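Local coordinates for TT1696 protein (Thermus thermophilus, PDB 1UFB) that is of unknown function but adopts a helical HEPN-domain fold and may bind DNA, at residues D70-L75 / L120-E125. Sequence-based numbering, arbitrary orientation.
Sequences DVPEDL and LAFVEE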
ATOM      1  N   ASP A  70     -24.200 -14.391  -7.073  1.00 37.40           N
ATOM      2  CA  ASP A  70     -25.093 -13.534  -6.338  1.00 39.93           C
ATOM      3  C   ASP A  70     -24.322 -12.742  -5.263  1.00 40.39           C
ATOM      4  O   ASP A  70     -23.647 -13.320  -4.420  1.00 38.74           O
ATOM      5  CB  ASP A  70     -26.155 -14.393  -5.700  1.00 45.21           C
ATOM      6  CG  ASP A  70     -26.879 -13.681  -4.620  1.00 52.00           C
ATOM      7  OD1 ASP A  70     -26.726 -14.090  -3.441  1.00 58.48           O
ATOM      8  OD2 ASP A  70     -27.593 -12.711  -4.937  1.00 54.78           O
ATOM      9  N   VAL A  71     -24.443 -11.423  -5.297  1.00 39.71           N
ATOM     10  CA  VAL A  71     -23.740 -10.561  -4.367  1.00 38.55           C
ATOM     11  C   VAL A  71     -24.692  -9.985  -3.346  1.00 39.04           C
ATOM     12  O   VAL A  71     -25.514  -9.138  -3.691  1.00 40.73           O
ATOM     13  CB  VAL A  71     -23.077  -9.380  -5.135  1.00 37.38           C
ATOM     14  CG1 VAL A  71     -22.476  -8.395  -4.164  1.00 32.08           C
ATOM     15  CG2 VAL A  71     -22.067  -9.922  -6.118  1.00 31.17           C
ATOM     16  N   PRO A  72     -24.569 -10.391  -2.070  1.00 38.85           N
ATOM     17  CA  PRO A  72     -25.506  -9.823  -1.103  1.00 40.67           C
ATOM     18  C   PRO A  72     -25.292  -8.328  -0.973  1.00 42.74           C
ATOM     19  O   PRO A  72     -24.161  -7.839  -1.191  1.00 43.02           O
ATOM     20  CB  PRO A  72     -25.190 -10.563   0.196  1.00 38.75           C
ATOM     21  CG  PRO A  72     -24.553 -11.846  -0.260  1.00 40.96           C
ATOM     22  CD  PRO A  72     -23.708 -11.412  -1.447  1.00 40.75           C
ATOM     23  N   GLU A  73     -26.358  -7.620  -0.605  1.00 39.87           N
ATOM     24  CA  GLU A  73     -26.302  -6.172  -0.426  1.00 42.60           C
ATOM     25  C   GLU A  73     -25.291  -5.723   0.633  1.00 42.64           C
ATOM     26  O   GLU A  73     -24.740  -4.594   0.543  1.00 42.86           O
ATOM     27  CB  GLU A  73     -27.671  -5.633  -0.026  1.00 45.26           C
ATOM     28  CG  GLU A  73     -27.681  -4.130   0.235  1.00 51.72           C
ATOM     29  CD  GLU A  73     -27.437  -3.287  -1.037  1.00 57.06           C
ATOM     30  OE1 GLU A  73     -27.423  -3.830  -2.190  1.00 55.95           O
ATOM     31  OE2 GLU A  73     -27.259  -2.059  -0.870  1.00 58.87           O
ATOM     32  N   ASP A  74     -25.103  -6.561   1.670  1.00 40.63           N
ATOM     33  CA  ASP A  74     -24.160  -6.203   2.718  1.00 39.74           C
ATOM     34  C   ASP A  74     -22.723  -6.145   2.173  1.00 37.62           C
ATOM     35  O   ASP A  74     -21.912  -5.387   2.710  1.00 35.04           O
ATOM     36  CB  ASP A  74     -24.322  -7.107   3.968  1.00 43.11           C
ATOM     37  CG  ASP A  74     -23.706  -8.507   3.837  1.00 50.03           C
ATOM     38  OD1 ASP A  74     -23.487  -9.065   2.730  1.00 50.11           O
ATOM     39  OD2 ASP A  74     -23.464  -9.077   4.927  1.00 53.08           O
ATOM     40  N   LEU A  75     -22.425  -6.876   1.092  1.00 30.44           N
ATOM     41  CA  LEU A  75     -21.087  -6.780   0.526  1.00 32.62           C
ATOM     42  C   LEU A  75     -20.892  -5.434  -0.216  1.00 32.26           C
ATOM     43  O   LEU A  75     -19.764  -4.895  -0.321  1.00 29.04           O
ATOM     44  CB  LEU A  75     -20.823  -7.954  -0.415  1.00 30.61           C
ATOM     45  CG  LEU A  75     -20.780  -9.341   0.269  1.00 32.74           C
ATOM     46  CD1 LEU A  75     -20.245 -10.369  -0.723  1.00 33.31           C
ATOM     47  CD2 LEU A  75     -19.930  -9.308   1.544  1.00 35.89           C
ATOM     48  N   LEU A 120     -13.574 -11.914   1.654  1.00 25.41           N
ATOM     49  CA  LEU A 120     -12.755 -13.114   1.492  1.00 27.27           C
ATOM     50  C   LEU A 120     -13.610 -14.375   1.595  1.00 24.32           C
ATOM     51  O   LEU A 120     -13.442 -15.325   0.788  1.00 28.10           O
ATOM     52  CB  LEU A 120     -11.711 -13.202   2.617  1.00 27.52           C
ATOM     53  CG  LEU A 120     -10.313 -12.966   2.073  1.00 37.52           C
ATOM     54  CD1 LEU A 120      -9.973 -14.133   1.082  1.00 40.24           C
ATOM     55  CD2 LEU A 120     -10.328 -11.549   1.378  1.00 38.97           C
ATOM     56  N   ALA A 121     -14.520 -14.367   2.554  1.00 25.14           N
ATOM     57  CA  ALA A 121     -15.358 -15.602   2.798  1.00 28.38           C
ATOM     58  C   ALA A 121     -16.308 -15.827   1.627  1.00 28.99           C
ATOM     59  O   ALA A 121     -16.514 -16.950   1.199  1.00 32.14           O
ATOM     60  CB  ALA A 121     -16.129 -15.464   4.133  1.00 28.88           C
ATOM     61  N   PHE A 122     -16.868 -14.747   1.111  1.00 29.24           N
ATOM     62  CA  PHE A 122     -17.767 -14.789  -0.064  1.00 32.43           C
ATOM     63  C   PHE A 122     -16.927 -15.355  -1.227  1.00 33.98           C
ATOM     64  O   PHE A 122     -17.325 -16.305  -1.924  1.00 34.33           O
ATOM     65  CB  PHE A 122     -18.270 -13.353  -0.341  1.00 34.08           C
ATOM     66  CG  PHE A 122     -18.830 -13.122  -1.729  1.00 38.97           C
ATOM     67  CD1 PHE A 122     -20.143 -13.464  -2.046  1.00 38.54           C
ATOM     68  CD2 PHE A 122     -18.022 -12.540  -2.725  1.00 39.37           C
ATOM     69  CE1 PHE A 122     -20.640 -13.241  -3.335  1.00 39.00           C
ATOM     70  CE2 PHE A 122     -18.517 -12.314  -4.023  1.00 38.01           C
ATOM     71  CZ  PHE A 122     -19.823 -12.666  -4.325  1.00 36.35           C
ATOM     72  N   VAL A 123     -15.735 -14.806  -1.438  1.00 31.73           N
ATOM     73  CA  VAL A 123     -14.905 -15.319  -2.512  1.00 29.36           C
ATOM     74  C   VAL A 123     -14.548 -16.819  -2.318  1.00 33.73           C
ATOM     75  O   VAL A 123     -14.576 -17.621  -3.275  1.00 33.61           O
ATOM     76  CB  VAL A 123     -13.593 -14.479  -2.632  1.00 29.56           C
ATOM     77  CG1 VAL A 123     -12.583 -15.239  -3.499  1.00 27.73           C
ATOM     78  CG2 VAL A 123     -13.920 -13.096  -3.277  1.00 23.63           C
ATOM     79  N   GLU A 124     -14.184 -17.199  -1.102  1.00 32.28           N
ATOM     80  CA  GLU A 124     -13.779 -18.598  -0.882  1.00 39.29           C
ATOM     81  C   GLU A 124     -14.945 -19.548  -1.183  1.00 41.17           C
ATOM     82  O   GLU A 124     -14.751 -20.629  -1.741  1.00 41.66           O
ATOM     83  CB  GLU A 124     -13.249 -18.808   0.549  1.00 37.78           C
ATOM     84  CG  GLU A 124     -11.782 -18.336   0.705  1.00 38.98           C
ATOM     85  CD  GLU A 124     -11.389 -17.945   2.157  1.00 45.71           C
ATOM     86  OE1 GLU A 124     -12.271 -17.983   3.063  1.00 44.63           O
ATOM     87  OE2 GLU A 124     -10.199 -17.582   2.366  1.00 44.63           O
ATOM     88  N   GLU A 125     -16.154 -19.115  -0.884  1.00 42.87           N
ATOM     89  CA  GLU A 125     -17.271 -19.970  -1.173  1.00 48.38           C
ATOM     90  C   GLU A 125     -17.700 -19.929  -2.643  1.00 48.81           C
ATOM     91  O   GLU A 125     -18.304 -20.884  -3.115  1.00 48.10           O
ATOM     92  CB  GLU A 125     -18.431 -19.643  -0.243  1.00 51.25           C
ATOM     93  CG  GLU A 125     -19.515 -18.815  -0.813  1.00 58.00           C
ATOM     94  CD  GLU A 125     -20.048 -17.901   0.241  1.00 62.92           C
ATOM     95  OE1 GLU A 125     -19.791 -18.206   1.428  1.00 66.05           O
ATOM     96  OE2 GLU A 125     -20.707 -16.888  -0.087  1.00 66.33           O
TER
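Val71 and Phe122 meet where the loop 70-72 enters helix 73-83 beside helix 106-126. The backbones stay well apart, with Val71 CA and Phe122 CA, the closest such pair, 8.5 Å from each other, and no hydrogen bond joins the segments. Residues 70-72 are extended, and Pro72 O accepts the N-H of Leu75 as the helix starts; residues 120-125 are regular helix. The CB of Phe122 points toward 70-75, and with CG anti to the backbone N (chi1 161°) the ring extends to meet the loop. Leu75 CD1 lies over one face in a CH-pi contact, 3.5 Å from the ring centroid. It is displaced toward the rim, and its shortest approach, to Phe122 CG, is 3.3 Å. At the ring edge, near its plane, Asp70 O comes within 3.2 Å of Phe122 CE1; this carbonyl oxygen is buried without a hydrogen-bonding partner. Pro72 CD and Val71 CG2 approach obliquely, the latter 4.0 Å from Phe122 CZ. Leu62, Leu65, Val69 and Leu45 also touch the Phe122 side chain, and Leu62 contacts both Val71 and Leu75. The arrangement is a buried phenylalanine of the C-terminal helix packed against the loop and first turn of helix 73-83, at the margin of the core of an all-helical HEPN domain.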